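Local coordinates for protein Atp-dependent DNA ligase (PDB 4D05) that probably seals breaks in the DNA backbone at the expense of ATP, working through an enzyme-adenylate intermediate, at residues R31-G36 against L100-V105; V138-L143 against L155-Q160; Q160-Q165 against S169-K174. One frame throughout, in Å; residues are numbered along the deposited sequence.

Contact 1. Residues R31-G36 against L100-V105; sequences RAYWNG and LPKSTV
Y33, next to last in strand 30-34, touches P101 and K102, which sit in the type I turn L100-S103. From CB the ring swings anti to the backbone N (chi1 172°), a setting that carries it out from the strand to the turn. Along one edge of the ring, Y33 CD1 lies 3.9 Å from P101 CG, and Y33 CE1 comes closer, 3.5 Å from that same CG. P101 CB also meets this edge, in the ring plane, so the proline is met edge-on and not stacked on a face. At the tip, Y33 OH rests 3.5 Å from K102 CE, where the lysine chain, bent at chi2, crosses the tyrosine at about a right angle. Proline suits position 101, its restricted phi matching the second position of the turn, while the long aliphatic part of K102 can lie against the phenol where the contact opens to solvent. With the ring cut back to an alanine, P101 is likely to lose its edge contact and the K102 chain the hydroxyl it rests against. D63 of strand 62-67 touches both Y33 and P101. The contact thus joins an inner strand of the sheet to the turn between strand 94-99 and helix 107-121, within the nucleotide-binding (adenylation) domain of the ligase fold.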
# COMPACT_ATOMS: atom_id res chain seq x y z
N ARG A 31 -3.35 2.37 9.91
CA ARG A 31 -2.93 1.17 10.58
C ARG A 31 -3.06 1.31 12.09
O ARG A 31 -2.76 2.36 12.64
CB ARG A 31 -1.48 0.85 10.25
CG ARG A 31 -1.09 -0.54 10.71
CD ARG A 31 0.28 -0.95 10.26
NE ARG A 31 0.59 -2.27 10.77
CZ ARG A 31 1.33 -3.17 10.14
NH1 ARG A 31 1.88 -2.90 9.00
NH2 ARG A 31 1.53 -4.33 10.70
N ALA A 32 -3.51 0.25 12.75
CA ALA A 32 -3.61 0.24 14.21
C ALA A 32 -3.16 -1.12 14.73
O ALA A 32 -3.47 -2.16 14.15
CB ALA A 32 -5.03 0.54 14.67
N TYR A 33 -2.44 -1.09 15.85
CA TYR A 33 -2.03 -2.27 16.56
C TYR A 33 -2.84 -2.32 17.85
O TYR A 33 -2.81 -1.39 18.67
CB TYR A 33 -0.55 -2.17 16.87
CG TYR A 33 -0.00 -3.24 17.77
CD1 TYR A 33 0.31 -4.47 17.29
CD2 TYR A 33 0.24 -3.00 19.10
CE1 TYR A 33 0.85 -5.46 18.12
CE2 TYR A 33 0.77 -3.97 19.93
CZ TYR A 33 1.05 -5.20 19.44
OH TYR A 33 1.57 -6.19 20.24
N TRP A 34 -3.57 -3.41 18.01
CA TRP A 34 -4.31 -3.69 19.25
C TRP A 34 -3.46 -4.53 20.15
O TRP A 34 -3.08 -5.65 19.82
CB TRP A 34 -5.61 -4.41 18.93
CG TRP A 34 -6.37 -4.95 20.09
CD1 TRP A 34 -6.43 -6.25 20.47
CD2 TRP A 34 -7.20 -4.23 21.01
NE1 TRP A 34 -7.25 -6.40 21.56
CE2 TRP A 34 -7.74 -5.17 21.91
CE3 TRP A 34 -7.56 -2.89 21.15
CZ2 TRP A 34 -8.59 -4.81 22.94
CZ3 TRP A 34 -8.41 -2.54 22.17
CH2 TRP A 34 -8.91 -3.49 23.05
N ASN A 35 -3.13 -3.97 21.32
CA ASN A 35 -2.22 -4.66 22.19
C ASN A 35 -2.91 -5.52 23.24
O ASN A 35 -2.24 -6.03 24.13
CB ASN A 35 -1.24 -3.68 22.85
CG ASN A 35 -1.90 -2.76 23.86
OD1 ASN A 35 -3.07 -2.82 24.07
ND2 ASN A 35 -1.10 -1.91 24.49
N GLY A 36 -4.23 -5.63 23.14
CA GLY A 36 -5.04 -6.33 24.11
C GLY A 36 -5.93 -5.43 24.95
O GLY A 36 -6.89 -5.90 25.55
N LEU A 100 -1.98 -11.33 13.67
CA LEU A 100 -1.92 -11.57 15.12
C LEU A 100 -0.43 -11.49 15.51
O LEU A 100 0.31 -12.48 15.43
CB LEU A 100 -2.50 -12.95 15.48
CG LEU A 100 -3.95 -13.20 15.10
CD1 LEU A 100 -4.44 -14.58 15.50
CD2 LEU A 100 -4.87 -12.18 15.72
N PRO A 101 0.04 -10.30 15.87
CA PRO A 101 1.50 -10.10 15.94
C PRO A 101 2.22 -10.79 17.09
O PRO A 101 3.45 -10.78 17.07
CB PRO A 101 1.65 -8.58 16.10
CG PRO A 101 0.35 -8.04 15.83
CD PRO A 101 -0.71 -9.05 16.03
N LYS A 102 1.50 -11.33 18.06
CA LYS A 102 2.16 -12.05 19.15
C LYS A 102 2.07 -13.56 18.94
O LYS A 102 2.54 -14.35 19.78
CB LYS A 102 1.57 -11.66 20.50
CG LYS A 102 1.89 -10.22 20.92
CD LYS A 102 3.40 -9.97 21.04
CE LYS A 102 3.75 -8.55 21.52
NZ LYS A 102 5.22 -8.40 21.74
N SER A 103 1.50 -13.98 17.81
CA SER A 103 1.35 -15.41 17.53
C SER A 103 2.69 -16.02 17.13
O SER A 103 3.52 -15.36 16.48
CB SER A 103 0.39 -15.61 16.39
OG SER A 103 0.40 -16.95 15.94
N THR A 104 2.87 -17.29 17.46
CA THR A 104 4.10 -18.00 17.10
C THR A 104 3.87 -19.12 16.11
O THR A 104 4.76 -19.95 15.89
CB THR A 104 4.81 -18.57 18.32
OG1 THR A 104 3.91 -19.39 19.06
CG2 THR A 104 5.34 -17.41 19.23
N VAL A 105 2.71 -19.15 15.48
CA VAL A 105 2.45 -20.16 14.45
C VAL A 105 2.39 -19.52 13.05
O VAL A 105 2.52 -18.28 12.90
CB VAL A 105 1.15 -20.96 14.73
CG1 VAL A 105 1.30 -21.84 16.03
CG2 VAL A 105 -0.06 -20.08 14.83

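Contact 2. Residues V138-L143 against L155-Q160. With AMP (adenosine monophosphate), chain H.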
# COMPACT_ATOMS: atom_id res chain seq x y z
N VAL A 138 -1.65 -14.80 -13.97
CA VAL A 138 -2.65 -14.17 -14.81
C VAL A 138 -3.93 -13.88 -14.01
O VAL A 138 -4.53 -12.79 -14.10
CB VAL A 138 -2.95 -15.02 -16.06
CG1 VAL A 138 -4.16 -14.46 -16.77
CG2 VAL A 138 -1.73 -15.03 -16.96
N ALA A 139 -4.37 -14.85 -13.22
CA ALA A 139 -5.56 -14.65 -12.40
C ALA A 139 -5.36 -13.57 -11.32
O ALA A 139 -6.26 -12.80 -11.02
CB ALA A 139 -5.95 -15.97 -11.77
N LEU A 140 -4.15 -13.49 -10.81
CA LEU A 140 -3.81 -12.51 -9.80
C LEU A 140 -3.91 -11.08 -10.38
O LEU A 140 -4.46 -10.16 -9.75
CB LEU A 140 -2.39 -12.78 -9.31
CG LEU A 140 -1.88 -11.83 -8.24
CD1 LEU A 140 -2.64 -12.02 -6.94
CD2 LEU A 140 -0.36 -11.97 -8.07
N PHE A 141 -3.40 -10.91 -11.60
CA PHE A 141 -3.39 -9.58 -12.23
C PHE A 141 -4.80 -9.23 -12.70
O PHE A 141 -5.18 -8.07 -12.77
CB PHE A 141 -2.41 -9.55 -13.40
CG PHE A 141 -0.96 -9.37 -13.03
CD1 PHE A 141 -0.50 -9.54 -11.75
CD2 PHE A 141 -0.04 -8.99 -14.02
CE1 PHE A 141 0.84 -9.36 -11.43
CE2 PHE A 141 1.31 -8.82 -13.71
CZ PHE A 141 1.73 -9.01 -12.39
N ASP A 142 -5.61 -10.23 -13.04
CA ASP A 142 -7.01 -9.97 -13.34
C ASP A 142 -7.73 -9.47 -12.08
O ASP A 142 -8.51 -8.51 -12.14
CB ASP A 142 -7.70 -11.25 -13.90
CG ASP A 142 -8.93 -10.96 -14.77
OD1 ASP A 142 -8.98 -9.93 -15.47
OD2 ASP A 142 -9.85 -11.81 -14.78
N LEU A 143 -7.49 -10.15 -10.96
CA LEU A 143 -8.05 -9.73 -9.67
C LEU A 143 -7.60 -8.31 -9.31
O LEU A 143 -8.42 -7.50 -8.88
CB LEU A 143 -7.66 -10.70 -8.56
CG LEU A 143 -8.07 -10.27 -7.16
CD1 LEU A 143 -9.57 -10.09 -7.02
CD2 LEU A 143 -7.56 -11.29 -6.19
N LEU A 155 -3.51 -5.11 -3.90
CA LEU A 155 -3.56 -6.40 -3.19
C LEU A 155 -2.37 -6.56 -2.27
O LEU A 155 -1.34 -5.90 -2.43
CB LEU A 155 -3.54 -7.56 -4.21
CG LEU A 155 -4.71 -7.57 -5.19
CD1 LEU A 155 -4.52 -8.65 -6.27
CD2 LEU A 155 -5.95 -7.78 -4.42
N MSE A 156 -2.52 -7.44 -1.28
CA MSE A 156 -1.43 -7.89 -0.46
C MSE A 156 -1.33 -9.41 -0.54
O MSE A 156 -2.34 -10.07 -0.64
CB MSE A 156 -1.67 -7.52 1.02
CG MSE A 156 -1.88 -6.02 1.28
SE MSE A 156 -0.23 -4.97 1.05
CE MSE A 156 0.94 -6.02 2.22
N LEU A 157 -0.10 -9.92 -0.47
CA LEU A 157 0.18 -11.34 -0.51
C LEU A 157 0.95 -11.71 0.77
O LEU A 157 1.92 -11.05 1.14
CB LEU A 157 1.04 -11.69 -1.71
CG LEU A 157 0.34 -11.62 -3.09
CD1 LEU A 157 0.27 -10.19 -3.65
CD2 LEU A 157 1.03 -12.48 -4.08
N HIS A 158 0.55 -12.81 1.40
CA HIS A 158 1.23 -13.25 2.62
C HIS A 158 1.40 -14.76 2.58
O HIS A 158 0.43 -15.50 2.46
CB HIS A 158 0.39 -12.81 3.82
CG HIS A 158 1.12 -12.86 5.13
ND1 HIS A 158 0.64 -12.23 6.25
CD2 HIS A 158 2.27 -13.47 5.49
CE1 HIS A 158 1.49 -12.41 7.25
NE2 HIS A 158 2.47 -13.19 6.83
N HIS A 159 2.64 -15.21 2.61
CA HIS A 159 2.95 -16.62 2.50
C HIS A 159 2.29 -17.42 3.62
O HIS A 159 2.39 -17.07 4.81
CB HIS A 159 4.47 -16.81 2.49
CG HIS A 159 4.92 -18.13 1.98
ND1 HIS A 159 4.69 -19.30 2.67
CD2 HIS A 159 5.57 -18.48 0.84
CE1 HIS A 159 5.20 -20.31 1.98
NE2 HIS A 159 5.73 -19.84 0.87
N GLN A 160 1.62 -18.51 3.23
CA GLN A 160 0.85 -19.34 4.19
C GLN A 160 1.72 -19.91 5.33
O GLN A 160 1.21 -20.17 6.41
CB GLN A 160 0.12 -20.47 3.45
CG GLN A 160 1.06 -21.44 2.79
CD GLN A 160 0.37 -22.33 1.78
OE1 GLN A 160 -0.84 -22.31 1.64
NE2 GLN A 160 1.16 -23.10 1.05
P AMP H . 0.55 0.80 0.92
O1P AMP H . 1.87 0.89 0.20
O2P AMP H . -0.22 2.00 1.46
O5' AMP H . 0.73 -0.31 2.04
C5' AMP H . -0.46 -0.63 2.73
C4' AMP H . -0.11 -0.65 4.18
O4' AMP H . -1.23 -1.02 4.96
C3' AMP H . 0.95 -1.67 4.37
O3' AMP H . 1.90 -1.04 5.25
C2' AMP H . 0.25 -2.83 5.03
O2' AMP H . 1.26 -3.22 5.97
C1' AMP H . -1.12 -2.30 5.55
N9 AMP H . -2.27 -3.06 4.94
C8 AMP H . -3.40 -2.61 4.32
N7 AMP H . -4.18 -3.62 3.87
C5 AMP H . -3.56 -4.75 4.28
C6 AMP H . -3.80 -6.19 4.10
N6 AMP H . -4.90 -6.60 3.46
N1 AMP H . -2.90 -7.01 4.66
C2 AMP H . -1.78 -6.61 5.26
N3 AMP H . -1.47 -5.33 5.44
C4 AMP H . -2.32 -4.38 4.97
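L140 and L143 lie on a helix segment, 138-143, that runs at 142° to strand 155-159, nearer antiparallel than crossed, with the two axes 10.6 Å apart at closest. That spacing suits branched side chains from both elements: L155 and L157 point from the strand toward the helix, and the backbones come closest where L143 faces L155. The central atom is L155 CD1. It packs 3.9 Å from L140 CD1 and 4.0 Å from L143 CG, fitting between two leucines placed one helical turn apart, and it also rests against the backbone oxygen of L140. The L140 and L155 side chains lie alongside one another, pointing opposite ways. With CG anti to its backbone N (chi1 180°), L140 sends its two methyls different ways, CD1 to L155 and CD2 to L157 CD2 at a looser 4.3 Å. Leucine is apt at all four places, being long enough to bridge the gap and wholly apolar.

M156, between the two strand leucines, faces the other way. This selenomethionine lays its CG over one face of the adenine, 3.4 Å from AMP C6, and bends at chi2 and chi3 to bring CE over the same face near N3 and C2. An unbranched, flexible chain can follow a flat base in this way.

The strand is hydrogen-bonded between strands 21-26 and 173-175. L140 also touches V23 of the first and L175 of the second, so helix 137-149 packs across the sheet face turned from the nucleotide.

Contact 3. Residues Q160-Q165 against S169-K174. With AMP (adenosine monophosphate), chain H; SO4 (sulfate ion), chain F.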
# COMPACT_ATOMS: atom_id res chain seq x y z
N GLN A 160 1.62 -18.51 3.23
CA GLN A 160 0.85 -19.34 4.19
C GLN A 160 1.72 -19.91 5.33
O GLN A 160 1.21 -20.17 6.41
CB GLN A 160 0.12 -20.47 3.45
CG GLN A 160 1.06 -21.44 2.79
CD GLN A 160 0.37 -22.33 1.78
OE1 GLN A 160 -0.84 -22.31 1.64
NE2 GLN A 160 1.16 -23.10 1.05
N ASP A 161 3.00 -20.14 5.07
CA ASP A 161 3.92 -20.66 6.10
C ASP A 161 4.72 -19.62 6.87
O ASP A 161 5.55 -19.99 7.72
CB ASP A 161 4.92 -21.63 5.47
CG ASP A 161 4.25 -22.83 4.79
OD1 ASP A 161 3.19 -23.28 5.26
OD2 ASP A 161 4.80 -23.30 3.78
N ALA A 162 4.47 -18.34 6.62
CA ALA A 162 5.28 -17.30 7.22
C ALA A 162 5.09 -17.22 8.72
O ALA A 162 3.99 -17.39 9.21
CB ALA A 162 4.93 -15.99 6.63
N LEU A 163 6.20 -16.99 9.44
CA LEU A 163 6.14 -16.71 10.87
C LEU A 163 6.29 -15.20 11.07
O LEU A 163 7.07 -14.55 10.37
CB LEU A 163 7.29 -17.44 11.56
CG LEU A 163 7.20 -18.96 11.50
CD1 LEU A 163 8.41 -19.60 12.17
CD2 LEU A 163 5.93 -19.46 12.17
N TYR A 164 5.60 -14.65 12.07
CA TYR A 164 5.59 -13.20 12.24
C TYR A 164 6.98 -12.67 12.59
O TYR A 164 7.66 -13.22 13.46
CB TYR A 164 4.62 -12.82 13.37
CG TYR A 164 4.23 -11.35 13.32
CD1 TYR A 164 3.14 -10.95 12.57
CD2 TYR A 164 4.93 -10.37 14.04
CE1 TYR A 164 2.74 -9.61 12.50
CE2 TYR A 164 4.54 -9.05 13.97
CZ TYR A 164 3.44 -8.68 13.21
OH TYR A 164 3.03 -7.35 13.10
N GLN A 165 7.37 -11.59 11.91
CA GLN A 165 8.67 -10.94 12.14
C GLN A 165 8.43 -9.46 12.29
O GLN A 165 7.64 -8.90 11.53
CB GLN A 165 9.57 -11.15 10.93
CG GLN A 165 9.91 -12.55 10.64
CD GLN A 165 10.89 -12.64 9.49
OE1 GLN A 165 10.81 -11.87 8.55
NE2 GLN A 165 11.83 -13.56 9.58
N SER A 169 9.33 -7.89 5.81
CA SER A 169 9.28 -9.30 5.53
C SER A 169 9.11 -9.61 4.02
O SER A 169 8.25 -9.05 3.35
CB SER A 169 8.15 -9.93 6.32
OG SER A 169 7.92 -11.27 5.83
N ARG A 170 9.95 -10.50 3.50
CA ARG A 170 9.80 -10.97 2.14
C ARG A 170 8.57 -11.87 1.93
O ARG A 170 8.16 -12.12 0.80
CB ARG A 170 11.01 -11.77 1.75
CG ARG A 170 12.27 -10.95 1.58
CD ARG A 170 13.47 -11.83 1.21
NE ARG A 170 13.38 -12.45 -0.12
CZ ARG A 170 13.72 -11.86 -1.26
NH1 ARG A 170 14.15 -10.60 -1.27
NH2 ARG A 170 13.62 -12.51 -2.41
N ASP A 171 8.02 -12.37 3.02
CA ASP A 171 6.84 -13.21 2.94
C ASP A 171 5.55 -12.40 2.88
O ASP A 171 4.48 -12.97 2.68
CB ASP A 171 6.79 -14.11 4.14
CG ASP A 171 7.79 -15.21 4.07
OD1 ASP A 171 8.22 -15.60 2.95
OD2 ASP A 171 8.16 -15.65 5.14
N LEU A 172 5.64 -11.09 3.08
CA LEU A 172 4.50 -10.21 2.99
C LEU A 172 4.78 -9.18 1.90
O LEU A 172 5.72 -8.41 2.05
CB LEU A 172 4.29 -9.48 4.33
CG LEU A 172 3.09 -8.54 4.41
CD1 LEU A 172 1.76 -9.26 4.24
CD2 LEU A 172 3.06 -7.72 5.70
N MSE A 173 4.00 -9.18 0.84
CA MSE A 173 4.27 -8.31 -0.30
C MSE A 173 3.07 -7.43 -0.72
O MSE A 173 1.93 -7.87 -0.66
CB MSE A 173 4.68 -9.15 -1.50
CG MSE A 173 5.99 -9.86 -1.33
SE MSE A 173 6.37 -11.08 -2.81
CE MSE A 173 5.21 -12.50 -2.24
N LYS A 174 3.38 -6.21 -1.14
CA LYS A 174 2.41 -5.28 -1.69
C LYS A 174 2.37 -5.47 -3.17
O LYS A 174 3.40 -5.55 -3.81
CB LYS A 174 2.83 -3.80 -1.48
CG LYS A 174 3.17 -3.43 -0.10
CD LYS A 174 3.75 -1.99 -0.04
CE LYS A 174 3.85 -1.57 1.38
NZ LYS A 174 4.07 -0.11 1.49
P AMP H . 0.55 0.80 0.92
O1P AMP H . 1.87 0.89 0.20
O2P AMP H . -0.22 2.00 1.46
O5' AMP H . 0.73 -0.31 2.04
C5' AMP H . -0.46 -0.63 2.73
C4' AMP H . -0.11 -0.65 4.18
O4' AMP H . -1.23 -1.02 4.96
C3' AMP H . 0.95 -1.67 4.37
O3' AMP H . 1.90 -1.04 5.25
C2' AMP H . 0.25 -2.83 5.03
O2' AMP H . 1.26 -3.22 5.97
C1' AMP H . -1.12 -2.30 5.55
N9 AMP H . -2.27 -3.06 4.94
C8 AMP H . -3.40 -2.61 4.32
N7 AMP H . -4.18 -3.62 3.87
C5 AMP H . -3.56 -4.75 4.28
C6 AMP H . -3.80 -6.19 4.10
N6 AMP H . -4.90 -6.60 3.46
N1 AMP H . -2.90 -7.01 4.66
C2 AMP H . -1.78 -6.61 5.26
N3 AMP H . -1.47 -5.33 5.44
C4 AMP H . -2.32 -4.38 4.97
S SO4 F . 4.66 0.60 4.99
O1 SO4 F . 3.71 1.24 4.06
O2 SO4 F . 4.15 0.62 6.37
O3 SO4 F . 4.86 -0.80 4.63
O4 SO4 F . 5.94 1.33 4.94
O HOH W 1 7.23 -13.16 7.86
O HOH W 2 11.83 -11.91 5.22
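The A162 methyl leans toward D171, whose CB lies obliquely beyond it, 3.6 Å from A162 CB, while D171 OD2, equally near that methyl, comes up beside the bond between CA and CB of the alanine. The aspartate's first torsion (chi1 -74°) sets CG anti to the carbonyl carbon, and the carboxylate lies alongside the methyl without a polar partner in segment 160-165. A small residue suits this place, since the chains approach most closely here.

Farther along, Q165 and S169 face each other at longer range. The extended glutamine brings Q165 OE1 to 4.0 Å from S169 CB, a van der Waals approach only. Water does the polar work between the segments. One molecule lies 2.9 Å from both L163 O, to which it donates, and S169 OG, from which it accepts; a second accepts from R170 N and donates weakly to Q165 OE1. S169 OG is therefore gripped twice, because it also accepts from D171 N at 3.0 Å, closing an ST turn. This turn starts the type I turn S169-L172, so the corner has both a weak backbone bond, L172 N to S169 O, and the bent bond (141°) from D171 N to the serine hydroxyl. Serine fits for its short, doubly bonding side chain.

Beyond the corner, K174 stretches its chain toward the AMP phosphate. K174 NZ donates to AMP O1P at 2.7 Å and to sulfate O1 at 2.9 Å, with weak bonds to AMP O5' and sulfate O3. Two anions thus share one ammonium group; the sulfate, probably from the crystallisation liquor, is also bound by K42 and R168. A lysine reaching from this strand to the AMP phosphate is consistent with motif V of the nucleotidyltransferase superfamily, which lines the adenylate site.

Contact 1 comes first along the chain, then contact 2, then contact 3, and all three fall in the nucleotide-binding (adenylation) domain. Contact 3 is the middle piece in space: its centre is about 14 Å from the centre of each of the others, whereas the centres of contacts 1 and 2 are about 23 Å apart and the two do not touch. Contact 1 sets strand 30-34 against the loop that follows strand 94-99 of the same sheet; contacts 2 and 3 share neighbouring strands 154-159 and 173-175 of another sheet, and Q160 as well. Y164 packs on P101, joining the two regions. R31, M156 and K174, one from each contact, border the AMP pocket, so both sheets contribute to the nucleotide site.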